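Local coordinates for SVS_variant_AS1 (Streptomyces sp. CWA1, PDB 6TJA), which probably cyclises geranylgeranyl diphosphate to the hydrocarbon spiroviolene, as an engineered ancestral form of a bacterial class I terpene cyclase, at residues 31-34 with 35-39; 101-104 with 105-108; 145-148 with 149-153; 164-168 with 169-173; 348-351 with 352-356. One frame throughout, in Å; residues are numbered along the deposited sequence.

Contact 1: 31-34 with 35-39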
loop_
_atom_site.group_PDB
_atom_site.type_symbol
_atom_site.label_atom_id
_atom_site.label_comp_id
_atom_site.label_asym_id
_atom_site.label_seq_id
_atom_site.Cartn_x
_atom_site.Cartn_y
_atom_site.Cartn_z
ATOM N N ARG A 31 -10.847 -29.268 -2.504
ATOM C CA ARG A 31 -10.476 -28.451 -3.688
ATOM C C ARG A 31 -9.168 -27.705 -3.404
ATOM O O ARG A 31 -8.328 -27.629 -4.328
ATOM C CB ARG A 31 -11.648 -27.549 -4.062
ATOM C CG ARG A 31 -12.882 -28.345 -4.471
ATOM C CD ARG A 31 -14.083 -27.443 -4.657
ATOM N NE ARG A 31 -13.881 -26.479 -5.728
ATOM C CZ ARG A 31 -14.686 -25.449 -5.985
ATOM N NH1 ARG A 31 -15.743 -25.195 -5.226
ATOM N NH2 ARG A 31 -14.425 -24.663 -7.007
ATOM N N ALA A 32 -8.978 -27.209 -2.171
ATOM C CA ALA A 32 -7.780 -26.433 -1.765
ATOM C C ALA A 32 -6.546 -27.340 -1.835
ATOM O O ALA A 32 -5.526 -26.923 -2.401
ATOM C CB ALA A 32 -7.970 -25.836 -0.392
ATOM N N VAL A 33 -6.685 -28.558 -1.366
ATOM C CA VAL A 33 -5.634 -29.529 -1.383
ATOM C C VAL A 33 -5.275 -29.884 -2.804
ATOM O O VAL A 33 -4.129 -30.032 -3.094
ATOM C CB VAL A 33 -6.008 -30.773 -0.598
ATOM C CG1 VAL A 33 -4.990 -31.852 -0.830
ATOM C CG2 VAL A 33 -6.095 -30.447 0.867
ATOM N N GLU A 34 -6.238 -29.990 -3.696
ATOM C CA GLU A 34 -5.869 -30.290 -5.059
ATOM C C GLU A 34 -5.192 -29.131 -5.744
ATOM O O GLU A 34 -4.249 -29.325 -6.437
ATOM C CB GLU A 34 -6.938 -30.996 -5.920
ATOM C CG GLU A 34 -8.360 -30.499 -5.903
ATOM C CD GLU A 34 -9.425 -31.600 -6.073
ATOM O OE1 GLU A 34 -9.170 -32.788 -5.788
ATOM O OE2 GLU A 34 -10.551 -31.276 -6.469
ATOM N N TRP A 35 -5.673 -27.925 -5.531
ATOM C CA TRP A 35 -5.030 -26.702 -6.104
ATOM C C TRP A 35 -3.562 -26.627 -5.676
ATOM O O TRP A 35 -2.717 -26.274 -6.536
ATOM C CB TRP A 35 -5.755 -25.428 -5.680
ATOM C CG TRP A 35 -5.114 -24.149 -6.118
ATOM C CD1 TRP A 35 -5.387 -23.443 -7.253
ATOM C CD2 TRP A 35 -4.126 -23.393 -5.399
ATOM N NE1 TRP A 35 -4.635 -22.298 -7.284
ATOM C CE2 TRP A 35 -3.854 -22.242 -6.161
ATOM C CE3 TRP A 35 -3.492 -23.544 -4.166
ATOM C CZ2 TRP A 35 -2.948 -21.270 -5.745
ATOM C CZ3 TRP A 35 -2.613 -22.575 -3.740
ATOM C CH2 TRP A 35 -2.336 -21.456 -4.526
ATOM N N ILE A 36 -3.305 -26.899 -4.393
ATOM C CA ILE A 36 -1.958 -26.820 -3.759
ATOM C C ILE A 36 -1.010 -27.752 -4.515
ATOM O O ILE A 36 0.085 -27.283 -4.852
ATOM C CB ILE A 36 -2.002 -27.150 -2.251
ATOM C CG1 ILE A 36 -2.734 -26.072 -1.454
ATOM C CG2 ILE A 36 -0.607 -27.365 -1.699
ATOM C CD1 ILE A 36 -2.959 -26.435 0.002
ATOM N N ARG A 37 -1.420 -29.005 -4.760
ATOM C CA ARG A 37 -0.616 -30.047 -5.466
ATOM C C ARG A 37 -0.296 -29.580 -6.897
ATOM O O ARG A 37 0.854 -29.769 -7.331
ATOM C CB ARG A 37 -1.339 -31.401 -5.413
ATOM C CG ARG A 37 -1.557 -31.890 -3.984
ATOM C CD ARG A 37 -1.870 -33.363 -3.761
ATOM N NE ARG A 37 -1.054 -33.746 -2.612
ATOM C CZ ARG A 37 -1.478 -34.249 -1.453
ATOM N NH1 ARG A 37 -2.760 -34.514 -1.248
ATOM N NH2 ARG A 37 -0.580 -34.514 -0.508
ATOM N N ARG A 38 -1.234 -28.917 -7.573
ATOM C CA ARG A 38 -1.065 -28.437 -8.968
ATOM C C ARG A 38 -0.406 -27.049 -9.029
ATOM O O ARG A 38 -0.043 -26.633 -10.137
ATOM C CB ARG A 38 -2.435 -28.394 -9.650
ATOM C CG ARG A 38 -3.005 -29.774 -9.946
ATOM C CD ARG A 38 -4.509 -29.773 -10.186
ATOM N NE ARG A 38 -5.003 -31.111 -10.499
ATOM C CZ ARG A 38 -5.128 -32.125 -9.635
ATOM N NH1 ARG A 38 -4.802 -32.001 -8.355
ATOM N NH2 ARG A 38 -5.587 -33.284 -10.071
ATOM N N SER A 39 -0.289 -26.322 -7.912
ATOM C CA SER A 39 -0.028 -24.852 -7.915
ATOM C C SER A 39 1.374 -24.548 -8.458
ATOM O O SER A 39 1.550 -23.428 -9.026
ATOM C CB SER A 39 -0.185 -24.245 -6.553
ATOM O OG SER A 39 0.858 -24.662 -5.685
#

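Contact 2: 101-104 with 105-108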
loop_
_atom_site.group_PDB
_atom_site.type_symbol
_atom_site.label_atom_id
_atom_site.label_comp_id
_atom_site.label_asym_id
_atom_site.label_seq_id
_atom_site.Cartn_x
_atom_site.Cartn_y
_atom_site.Cartn_z
ATOM N N ALA A 101 17.580 -5.622 1.556
ATOM C CA ALA A 101 17.820 -5.082 0.187
ATOM C C ALA A 101 17.235 -6.045 -0.856
ATOM O O ALA A 101 16.505 -5.592 -1.728
ATOM C CB ALA A 101 19.267 -4.815 -0.047
ATOM N N GLN A 102 17.468 -7.339 -0.717
ATOM C CA GLN A 102 16.908 -8.343 -1.650
ATOM C C GLN A 102 15.413 -8.489 -1.403
ATOM O O GLN A 102 14.693 -8.656 -2.375
ATOM C CB GLN A 102 17.571 -9.699 -1.490
ATOM C CG GLN A 102 19.017 -9.711 -1.928
ATOM C CD GLN A 102 19.671 -11.033 -1.616
ATOM O OE1 GLN A 102 19.323 -12.037 -2.229
ATOM N NE2 GLN A 102 20.611 -11.039 -0.670
ATOM N N PHE A 103 14.945 -8.389 -0.158
ATOM C CA PHE A 103 13.499 -8.529 0.130
ATOM C C PHE A 103 12.709 -7.376 -0.505
ATOM O O PHE A 103 11.642 -7.621 -1.085
ATOM C CB PHE A 103 13.205 -8.653 1.618
ATOM C CG PHE A 103 11.735 -8.887 1.844
ATOM C CD1 PHE A 103 11.185 -10.143 1.669
ATOM C CD2 PHE A 103 10.887 -7.828 2.120
ATOM C CE1 PHE A 103 9.828 -10.360 1.843
ATOM C CE2 PHE A 103 9.527 -8.047 2.273
ATOM C CZ PHE A 103 8.996 -9.310 2.123
ATOM N N ASN A 104 13.228 -6.159 -0.432
ATOM C CA ASN A 104 12.537 -4.978 -0.986
ATOM C C ASN A 104 12.253 -5.237 -2.474
ATOM O O ASN A 104 11.195 -4.819 -2.954
ATOM C CB ASN A 104 13.330 -3.712 -0.707
ATOM C CG ASN A 104 13.335 -3.304 0.750
ATOM O OD1 ASN A 104 12.677 -3.923 1.588
ATOM N ND2 ASN A 104 14.029 -2.222 1.039
ATOM N N ALA A 105 13.153 -5.907 -3.185
ATOM C CA ALA A 105 12.989 -6.178 -4.625
ATOM C C ALA A 105 11.938 -7.277 -4.803
ATOM O O ALA A 105 11.034 -7.113 -5.668
ATOM C CB ALA A 105 14.306 -6.538 -5.271
ATOM N N LEU A 106 12.018 -8.349 -4.020
ATOM C CA LEU A 106 10.973 -9.405 -4.069
ATOM C C LEU A 106 9.593 -8.797 -3.780
ATOM O O LEU A 106 8.663 -9.079 -4.524
ATOM C CB LEU A 106 11.310 -10.528 -3.085
ATOM C CG LEU A 106 10.267 -11.638 -3.006
ATOM C CD1 LEU A 106 10.306 -12.510 -4.252
ATOM C CD2 LEU A 106 10.461 -12.500 -1.768
ATOM N N ALA A 107 9.452 -8.007 -2.714
ATOM C CA ALA A 107 8.167 -7.386 -2.308
ATOM C C ALA A 107 7.611 -6.597 -3.494
ATOM O O ALA A 107 6.377 -6.612 -3.736
ATOM C CB ALA A 107 8.351 -6.486 -1.123
ATOM N N GLY A 108 8.502 -5.938 -4.216
ATOM C CA GLY A 108 8.120 -5.129 -5.384
ATOM C C GLY A 108 7.673 -6.007 -6.530
ATOM O O GLY A 108 6.638 -5.684 -7.135
#

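Contact 3: 145-148 with 149-153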
loop_
_atom_site.group_PDB
_atom_site.type_symbol
_atom_site.label_atom_id
_atom_site.label_comp_id
_atom_site.label_asym_id
_atom_site.label_seq_id
_atom_site.Cartn_x
_atom_site.Cartn_y
_atom_site.Cartn_z
ATOM N N GLN A 145 -13.204 -3.922 -4.765
ATOM C CA GLN A 145 -12.836 -4.897 -3.708
ATOM C C GLN A 145 -11.432 -5.432 -3.991
ATOM O O GLN A 145 -10.662 -5.583 -3.027
ATOM C CB GLN A 145 -13.832 -6.044 -3.632
ATOM C CG GLN A 145 -15.210 -5.619 -3.160
ATOM C CD GLN A 145 -16.186 -6.753 -3.372
ATOM O OE1 GLN A 145 -16.279 -7.310 -4.475
ATOM N NE2 GLN A 145 -16.873 -7.133 -2.303
ATOM N N VAL A 146 -11.121 -5.707 -5.259
ATOM C CA VAL A 146 -9.759 -6.147 -5.681
ATOM C C VAL A 146 -8.729 -5.081 -5.247
ATOM O O VAL A 146 -7.690 -5.469 -4.683
ATOM C CB VAL A 146 -9.694 -6.485 -7.177
ATOM C CG1 VAL A 146 -8.269 -6.673 -7.656
ATOM C CG2 VAL A 146 -10.513 -7.732 -7.496
ATOM N N ARG A 147 -9.014 -3.792 -5.405
ATOM C CA ARG A 147 -8.029 -2.753 -5.032
ATOM C C ARG A 147 -7.887 -2.720 -3.513
ATOM O O ARG A 147 -6.770 -2.521 -3.043
ATOM C CB ARG A 147 -8.410 -1.376 -5.567
ATOM C CG ARG A 147 -8.187 -1.208 -7.062
ATOM C CD ARG A 147 -6.781 -1.480 -7.571
ATOM N NE ARG A 147 -5.805 -0.462 -7.222
ATOM C CZ ARG A 147 -4.495 -0.578 -7.441
ATOM N NH1 ARG A 147 -4.014 -1.684 -7.984
ATOM N NH2 ARG A 147 -3.680 0.416 -7.124
ATOM N N ARG A 148 -8.976 -2.901 -2.778
ATOM C CA ARG A 148 -8.923 -2.970 -1.303
ATOM C C ARG A 148 -7.962 -4.104 -0.931
ATOM O O ARG A 148 -7.132 -3.868 -0.035
ATOM C CB ARG A 148 -10.323 -3.126 -0.703
ATOM C CG ARG A 148 -11.212 -1.902 -0.888
ATOM C CD ARG A 148 -12.633 -2.129 -0.397
ATOM N NE ARG A 148 -13.489 -0.973 -0.607
ATOM C CZ ARG A 148 -14.779 -0.879 -0.253
ATOM N NH1 ARG A 148 -15.392 -1.866 0.381
ATOM N NH2 ARG A 148 -15.443 0.233 -0.496
ATOM N N PHE A 149 -8.008 -5.238 -1.646
ATOM C CA PHE A 149 -7.149 -6.416 -1.339
ATOM C C PHE A 149 -5.680 -6.103 -1.693
ATOM O O PHE A 149 -4.761 -6.351 -0.856
ATOM C CB PHE A 149 -7.626 -7.700 -2.020
ATOM C CG PHE A 149 -6.706 -8.854 -1.719
ATOM C CD1 PHE A 149 -6.757 -9.495 -0.494
ATOM C CD2 PHE A 149 -5.710 -9.227 -2.617
ATOM C CE1 PHE A 149 -5.849 -10.500 -0.173
ATOM C CE2 PHE A 149 -4.810 -10.237 -2.299
ATOM C CZ PHE A 149 -4.884 -10.870 -1.084
ATOM N N VAL A 150 -5.480 -5.538 -2.889
ATOM C CA VAL A 150 -4.145 -5.183 -3.427
ATOM C C VAL A 150 -3.454 -4.272 -2.408
ATOM O O VAL A 150 -2.258 -4.472 -2.134
ATOM C CB VAL A 150 -4.269 -4.513 -4.810
ATOM C CG1 VAL A 150 -3.003 -3.780 -5.195
ATOM C CG2 VAL A 150 -4.672 -5.501 -5.892
ATOM N N HIS A 151 -4.164 -3.275 -1.900
ATOM C CA HIS A 151 -3.591 -2.240 -0.997
ATOM C C HIS A 151 -3.279 -2.865 0.375
ATOM O O HIS A 151 -2.290 -2.473 0.998
ATOM C CB HIS A 151 -4.555 -1.047 -0.901
ATOM C CG HIS A 151 -4.560 -0.169 -2.096
ATOM N ND1 HIS A 151 -3.393 0.159 -2.773
ATOM C CD2 HIS A 151 -5.551 0.494 -2.716
ATOM C CE1 HIS A 151 -3.696 0.948 -3.791
ATOM N NE2 HIS A 151 -5.007 1.181 -3.768
ATOM N N ALA A 152 -4.122 -3.770 0.850
ATOM C CA ALA A 152 -3.923 -4.495 2.125
ATOM C C ALA A 152 -2.648 -5.341 2.008
ATOM O O ALA A 152 -1.846 -5.372 2.989
ATOM C CB ALA A 152 -5.129 -5.354 2.463
ATOM N N HIS A 153 -2.467 -5.935 0.838
ATOM C CA HIS A 153 -1.345 -6.753 0.483
ATOM C C HIS A 153 -0.019 -6.005 0.511
ATOM O O HIS A 153 0.924 -6.488 1.035
ATOM C CB HIS A 153 -1.595 -7.358 -0.876
ATOM C CG HIS A 153 -0.697 -8.487 -1.235
ATOM N ND1 HIS A 153 0.514 -8.305 -1.845
ATOM C CD2 HIS A 153 -0.879 -9.820 -1.160
ATOM C CE1 HIS A 153 1.049 -9.473 -2.108
ATOM N NE2 HIS A 153 0.223 -10.406 -1.705
#

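Contact 4: 164-168 with 169-173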
loop_
_atom_site.group_PDB
_atom_site.type_symbol
_atom_site.label_atom_id
_atom_site.label_comp_id
_atom_site.label_asym_id
_atom_site.label_seq_id
_atom_site.Cartn_x
_atom_site.Cartn_y
_atom_site.Cartn_z
ATOM N N ILE A 164 12.119 -7.562 8.689
ATOM C CA ILE A 164 13.395 -8.094 8.121
ATOM C C ILE A 164 14.537 -7.070 8.309
ATOM O O ILE A 164 15.687 -7.491 8.586
ATOM C CB ILE A 164 13.177 -8.461 6.638
ATOM C CG1 ILE A 164 12.305 -9.709 6.501
ATOM C CG2 ILE A 164 14.492 -8.623 5.911
ATOM C CD1 ILE A 164 11.958 -10.043 5.057
ATOM N N GLY A 165 14.243 -5.774 8.121
ATOM C CA GLY A 165 15.167 -4.662 8.384
ATOM C C GLY A 165 15.633 -4.700 9.831
ATOM O O GLY A 165 16.875 -4.601 10.055
ATOM N N ASN A 166 14.691 -4.850 10.772
ATOM C CA ASN A 166 14.992 -4.929 12.231
ATOM C C ASN A 166 15.911 -6.130 12.503
ATOM O O ASN A 166 16.926 -5.954 13.227
ATOM C CB ASN A 166 13.721 -5.021 13.077
ATOM C CG ASN A 166 12.953 -3.719 13.165
ATOM O OD1 ASN A 166 13.426 -2.691 12.691
ATOM N ND2 ASN A 166 11.764 -3.762 13.755
ATOM N N GLN A 167 15.613 -7.270 11.880
ATOM C CA GLN A 167 16.353 -8.550 12.057
ATOM C C GLN A 167 17.795 -8.399 11.564
ATOM O O GLN A 167 18.685 -8.730 12.326
ATOM C CB GLN A 167 15.650 -9.714 11.356
ATOM C CG GLN A 167 14.592 -10.391 12.229
ATOM C CD GLN A 167 15.137 -10.955 13.521
ATOM O OE1 GLN A 167 14.900 -10.429 14.611
ATOM N NE2 GLN A 167 15.892 -12.034 13.406
ATOM N N ALA A 168 18.014 -7.891 10.351
ATOM C CA ALA A 168 19.368 -7.716 9.787
ATOM C C ALA A 168 20.209 -6.950 10.811
ATOM O O ALA A 168 21.378 -7.341 11.001
ATOM C CB ALA A 168 19.335 -6.999 8.455
ATOM N N ARG A 169 19.627 -5.920 11.447
ATOM C CA ARG A 169 20.339 -5.010 12.390
ATOM C C ARG A 169 20.385 -5.595 13.815
ATOM O O ARG A 169 21.090 -5.029 14.629
ATOM C CB ARG A 169 19.647 -3.648 12.498
ATOM C CG ARG A 169 19.659 -2.811 11.231
ATOM C CD ARG A 169 18.565 -1.754 11.250
ATOM N NE ARG A 169 18.644 -0.821 12.370
ATOM C CZ ARG A 169 17.612 -0.095 12.835
ATOM N NH1 ARG A 169 16.400 -0.195 12.297
ATOM N NH2 ARG A 169 17.788 0.712 13.863
ATOM N N GLY A 170 19.608 -6.635 14.137
ATOM C CA GLY A 170 19.415 -7.086 15.533
ATOM C C GLY A 170 18.797 -5.986 16.372
ATOM O O GLY A 170 19.138 -5.869 17.569
ATOM N N HIS A 171 17.933 -5.169 15.759
ATOM C CA HIS A 171 17.186 -4.100 16.467
ATOM C C HIS A 171 15.861 -4.651 16.994
ATOM O O HIS A 171 15.038 -5.141 16.191
ATOM C CB HIS A 171 16.960 -2.900 15.562
ATOM C CG HIS A 171 16.086 -1.858 16.169
ATOM N ND1 HIS A 171 16.567 -0.921 17.061
ATOM C CD2 HIS A 171 14.770 -1.589 15.988
ATOM C CE1 HIS A 171 15.579 -0.118 17.408
ATOM N NE2 HIS A 171 14.456 -0.519 16.764
ATOM N N MET A 172 15.646 -4.507 18.294
ATOM C CA MET A 172 14.399 -4.898 18.977
ATOM C C MET A 172 13.526 -3.643 19.091
ATOM O O MET A 172 13.818 -2.748 19.875
ATOM C CB MET A 172 14.697 -5.521 20.349
ATOM C CG MET A 172 13.450 -6.042 21.075
ATOM S SD MET A 172 12.526 -7.309 20.128
ATOM C CE MET A 172 13.757 -8.609 20.101
ATOM N N PRO A 173 12.415 -3.536 18.317
ATOM C CA PRO A 173 11.611 -2.316 18.318
ATOM C C PRO A 173 11.019 -2.131 19.721
ATOM O O PRO A 173 10.855 -3.124 20.425
ATOM C CB PRO A 173 10.549 -2.578 17.246
ATOM C CG PRO A 173 10.457 -4.069 17.106
ATOM C CD PRO A 173 11.843 -4.591 17.458
HETATM O O HOH W 1 15.191 -1.649 10.673
#

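Contact 5: 348-351 with 352-356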
loop_
_atom_site.group_PDB
_atom_site.type_symbol
_atom_site.label_atom_id
_atom_site.label_comp_id
_atom_site.label_asym_id
_atom_site.label_seq_id
_atom_site.Cartn_x
_atom_site.Cartn_y
_atom_site.Cartn_z
ATOM N N PRO A 348 1.536 5.567 21.490
ATOM C CA PRO A 348 0.804 6.685 20.882
ATOM C C PRO A 348 0.208 6.388 19.492
ATOM O O PRO A 348 -0.853 6.910 19.229
ATOM C CB PRO A 348 1.822 7.835 20.819
ATOM C CG PRO A 348 3.206 7.146 21.051
ATOM C CD PRO A 348 2.888 5.967 21.945
ATOM N N SER A 349 0.817 5.497 18.693
ATOM C CA SER A 349 0.409 5.219 17.292
ATOM C C SER A 349 -0.985 4.598 17.275
ATOM O O SER A 349 -1.599 4.633 16.202
ATOM C CB SER A 349 1.377 4.335 16.517
ATOM O OG SER A 349 2.451 5.104 15.997
ATOM N N ILE A 350 -1.472 4.066 18.393
ATOM C CA ILE A 350 -2.817 3.421 18.393
ATOM C C ILE A 350 -3.813 4.188 19.264
ATOM O O ILE A 350 -4.982 3.753 19.299
ATOM C CB ILE A 350 -2.729 1.935 18.778
ATOM C CG1 ILE A 350 -2.227 1.722 20.209
ATOM C CG2 ILE A 350 -1.894 1.184 17.774
ATOM C CD1 ILE A 350 -2.453 0.310 20.764
ATOM N N ALA A 351 -3.397 5.274 19.918
ATOM C CA ALA A 351 -4.229 6.035 20.876
ATOM C C ALA A 351 -5.486 6.554 20.175
ATOM O O ALA A 351 -6.569 6.617 20.825
ATOM C CB ALA A 351 -3.421 7.156 21.468
ATOM N N TRP A 352 -5.396 6.857 18.880
ATOM C CA TRP A 352 -6.570 7.371 18.131
ATOM C C TRP A 352 -7.694 6.324 18.081
ATOM O O TRP A 352 -8.848 6.714 17.814
ATOM C CB TRP A 352 -6.171 7.857 16.733
ATOM C CG TRP A 352 -5.734 6.780 15.792
ATOM C CD1 TRP A 352 -4.482 6.250 15.653
ATOM C CD2 TRP A 352 -6.569 6.107 14.840
ATOM N NE1 TRP A 352 -4.482 5.301 14.676
ATOM C CE2 TRP A 352 -5.752 5.192 14.164
ATOM C CE3 TRP A 352 -7.919 6.187 14.510
ATOM C CZ2 TRP A 352 -6.258 4.349 13.181
ATOM C CZ3 TRP A 352 -8.409 5.383 13.507
ATOM C CH2 TRP A 352 -7.592 4.469 12.869
ATOM N N TRP A 353 -7.439 5.044 18.376
ATOM C CA TRP A 353 -8.571 4.074 18.454
ATOM C C TRP A 353 -9.582 4.455 19.545
ATOM O O TRP A 353 -10.707 3.972 19.471
ATOM C CB TRP A 353 -8.101 2.653 18.686
ATOM C CG TRP A 353 -7.242 2.088 17.612
ATOM C CD1 TRP A 353 -7.102 2.506 16.325
ATOM C CD2 TRP A 353 -6.358 0.971 17.778
ATOM N NE1 TRP A 353 -6.177 1.723 15.677
ATOM C CE2 TRP A 353 -5.716 0.766 16.537
ATOM C CE3 TRP A 353 -6.071 0.116 18.851
ATOM C CZ2 TRP A 353 -4.799 -0.269 16.339
ATOM C CZ3 TRP A 353 -5.138 -0.878 18.665
ATOM C CH2 TRP A 353 -4.522 -1.069 17.421
ATOM N N TRP A 354 -9.172 5.237 20.543
ATOM C CA TRP A 354 -9.985 5.626 21.728
ATOM C C TRP A 354 -10.534 7.052 21.604
ATOM O O TRP A 354 -11.129 7.487 22.591
ATOM C CB TRP A 354 -9.133 5.522 23.004
ATOM C CG TRP A 354 -8.939 4.132 23.507
ATOM C CD1 TRP A 354 -9.733 3.463 24.403
ATOM C CD2 TRP A 354 -7.889 3.219 23.131
ATOM N NE1 TRP A 354 -9.248 2.196 24.620
ATOM C CE2 TRP A 354 -8.112 2.021 23.863
ATOM C CE3 TRP A 354 -6.797 3.292 22.254
ATOM C CZ2 TRP A 354 -7.254 0.930 23.750
ATOM C CZ3 TRP A 354 -5.961 2.208 22.133
ATOM C CH2 TRP A 354 -6.185 1.043 22.876
ATOM N N ASP A 355 -10.266 7.761 20.495
ATOM C CA ASP A 355 -10.642 9.182 20.276
ATOM C C ASP A 355 -11.970 9.228 19.508
ATOM O O ASP A 355 -11.930 9.229 18.286
ATOM C CB ASP A 355 -9.499 9.892 19.551
ATOM C CG ASP A 355 -9.712 11.372 19.311
ATOM O OD1 ASP A 355 -10.859 11.815 19.475
ATOM O OD2 ASP A 355 -8.709 12.071 18.977
ATOM N N ASP A 356 -13.108 9.264 20.191
ATOM C CA ASP A 356 -14.453 9.152 19.552
ATOM C C ASP A 356 -14.777 10.373 18.681
ATOM O O ASP A 356 -15.519 10.219 17.676
ATOM C CB ASP A 356 -15.533 8.870 20.595
ATOM C CG ASP A 356 -15.507 7.411 21.045
ATOM O OD1 ASP A 356 -15.440 6.503 20.140
ATOM O OD2 ASP A 356 -15.506 7.184 22.285
#

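Contact 1: 31-34 with 35-39
The closing turns of helix 25-38 carry this contact, where Glu34 receives Arg38 and Val33 lies along Arg37 one turn later. Upstream, regular i to i+4 bonds continue the helix, with Trp35 N to Arg31 O at 2.9 Å and Ile36 N to Ala32 O at 3.0 Å. At the C-terminal end Glu34 O meets Arg38 twice: backbone N donates at 3.2 Å, and NH1 adds a weak bond at 3.3 Å. The guanidinium turns its edge to that carbonyl: the chain runs extended from CG to NE, and the turn at chi4 (72°) brings NH1 back, also 3.4 Å from Glu34 CB. The Glu34 carboxylate is not in contact with it; OE1 stays 5.1 Å from Arg38 NH1. Val33 and Arg37 point the same way side by side, CG1 3.5 Å from NH1. Trp35 keeps CG anti to its backbone N (chi1 175°), which carries the indole toward helix 126-140, where NE1 bonds Asp132; Arg31 forms a salt bridge with Asp71. Near the helix end a cationic NH1 on Glu34 O probably eases the local dipole, while the Glu34 carboxylate would probably act on Arg38 at a distance.

Contact 2: 101-104 with 105-108
Phe103 O takes the N-H of Ala107 almost straight, at 2.8 Å with an N-H...O angle of 175°, in helix 100-115. Leu106 N lies in the carbonyl plane of Gln102 and donates to its O at 3.2 Å; Ala105 N adds a weak i to i+3 bond to the same oxygen. Gly108 N reaches Asn104 O at 3.2 Å from above the carbonyl plane. On one side of this helix, part of the alpha-helical terpene synthase fold, the Phe103 ring leans along the axis toward the next turn because CG stands anti to the backbone N (chi1 -176°). One border of the ring meets Leu106 obliquely, Phe103 CD1 approaching Leu106 CD2 at 4.2 Å. Val160, Ala161 and Ile164 of helix 143-169 also touch this ring, and Leu106 packs on Phe86 and Arg90 of helix 70-91. A second flank faces the other subunit: Asn104 ND2 bonds Asn104 OD1 of the second subunit, and Ala105 packs on Trp162 of that subunit. The Ala107 methyl lies beside Phe103, oblique to its ring, with CB 3.5 Å from Phe103 O and 3.9 Å from Phe103 CE2.

Contact 3: 145-148 with 149-153
Val146 O accepts the shortest bond here, 2.8 Å from Val150 N, with the donor nearly along the C=O axis and an N-H...O angle of 164°. The same oxygen is brushed by Val150 CG2 at 3.3 Å, that methyl comes within 4.2 Å of Val146 CG1, and the two valines meet at an angle on one flank. Arg147 O is held by His151 N at 2.9 Å, while the His151 side chain folds back over this carbonyl, its CD2 3.3 Å from the oxygen. The Arg147 chain bends at chi2 (-56°) and again at chi3, curling its guanidinium toward the next turn. NH1 thereby reaches Val150 CG1 at 3.6 Å, and NH2 comes 3.4 Å from His151 CE1. Guanidinium and imidazole planes stand 76° apart, steeply inclined and not stacked. The strongest partner of Arg147 is Glu115, whose carboxylate forms a salt bridge with NH1 and probably offsets the nearness of Arg214 of the second subunit. His151 stacks on His151 of the second subunit, while Phe149, on another flank, meets Phe137 edge-to-face. Arg148, stretched straight out, bonds the Val203 carbonyl and forms salt bridges with Asp205 and Glu196. Such i to i+4 packing, with one flank buried in its own subunit and another at the dimer interface, belongs to the long helix 143-169 of this alpha-helical terpene synthase fold.

Contact 4: 164-168 with 169-173
Asn166 turns its amide at 63° to the imidazole of His171, with CG lying in the ring plane off one edge and OD1 3.7 Å from CD2. Arg169 crosses the same amide at 72° between planes, too far for a direct bond; a water donates to Asn166 OD1 at 2.9 Å, and its other leg, to Arg169 NH1, is very short and of doubtful geometry. The bend at chi3 (59°) brings the guanidinium back over His171: CB of the histidine stands above its centre, and Arg169 NH2 lies over one face of the imidazole, toward the rim. The cluster is built round the Schellman motif that ends helix 143-169. His171 N returns to Asn166 O at 2.8 Å and Gly170 N to Gln167 O at 2.9 Å, with Gly170 taking positive phi to reverse the chain. From the other branch of the amide, Asn166 ND2 touches Pro173 CG at 3.6 Å and bonds Gln244. Replacing Asn166 with an alanine would probably leave the water without this acceptor and Gln244 OE1 without its amide donor. Arg169 packs further on Gln102 of the second subunit, and Asn166 on Ala105 of that subunit.

Contact 5: 348-351 with 352-356
Backbone bonds between Ile350 and Trp353 and between Ala351 and Trp354 set this 3-10 turn in the C-terminal tail after helix 289-309. Trp353 N reaches Ile350 O at 2.9 Å, and Trp354 N reaches Ala351 O at 3.0 Å; both donors come from above the carbonyl planes. Apolar contact centres on Ile350 and Trp353. Ile350 CB makes a CH-pi contact with the six-membered ring, 3.6 Å from its centroid and only 5° off the normal, while CG2 lies 3.5 Å from CH2 and CD1 3.6 Å from CZ3. The methine thus presses on the face and the two branches spread over the rim; with CG1 set between backbone N and carbonyl carbon (chi1 64°), CD1 is also directed toward Trp354, 4.2 Å from CZ3. Carbonyls meet rings too: Ile350 O lies over one face of Trp353 and at the edge of Trp354. Among outside polar partners, Trp353 NE1 bonds Glu218 of helix 211-231, Trp352 N bonds Ser118 OG of the second subunit, and Ser349 O takes Arg112 of the same subunit. A leucine in place of Trp353 would probably uncover Ile350 and leave Glu218 without its indole donor. Ile350 O and Ala351 O at the C-H edge of Trp354 would probably be mildly favourable, so this tryptophan-rich turn mixes apolar burial with polar ties to its own chain and to the dimer partner.

Along the chain the five contacts follow in series, none nesting or crossing, and each joins neighbouring parts of the chain instead of closing a long loop. Contact 1 lies in the last turns of helix 25-38 and contact 2 on helix 100-115, their centres about 27 Å apart. Contacts 3 and 4 share helix 143-169, the first near its start and the second at its end, where the chain turns toward helix 175-185. Contact 2 touches contact 4 directly, Phe103 CG to Ile164 CD1 at 3.4 Å, pairing the two helices. Contact 5, in the tail beyond helix 289-309, lies across the chain's centre from contact 1, with centres about 42 Å apart. Contacts 2 to 5 all meet the second subunit.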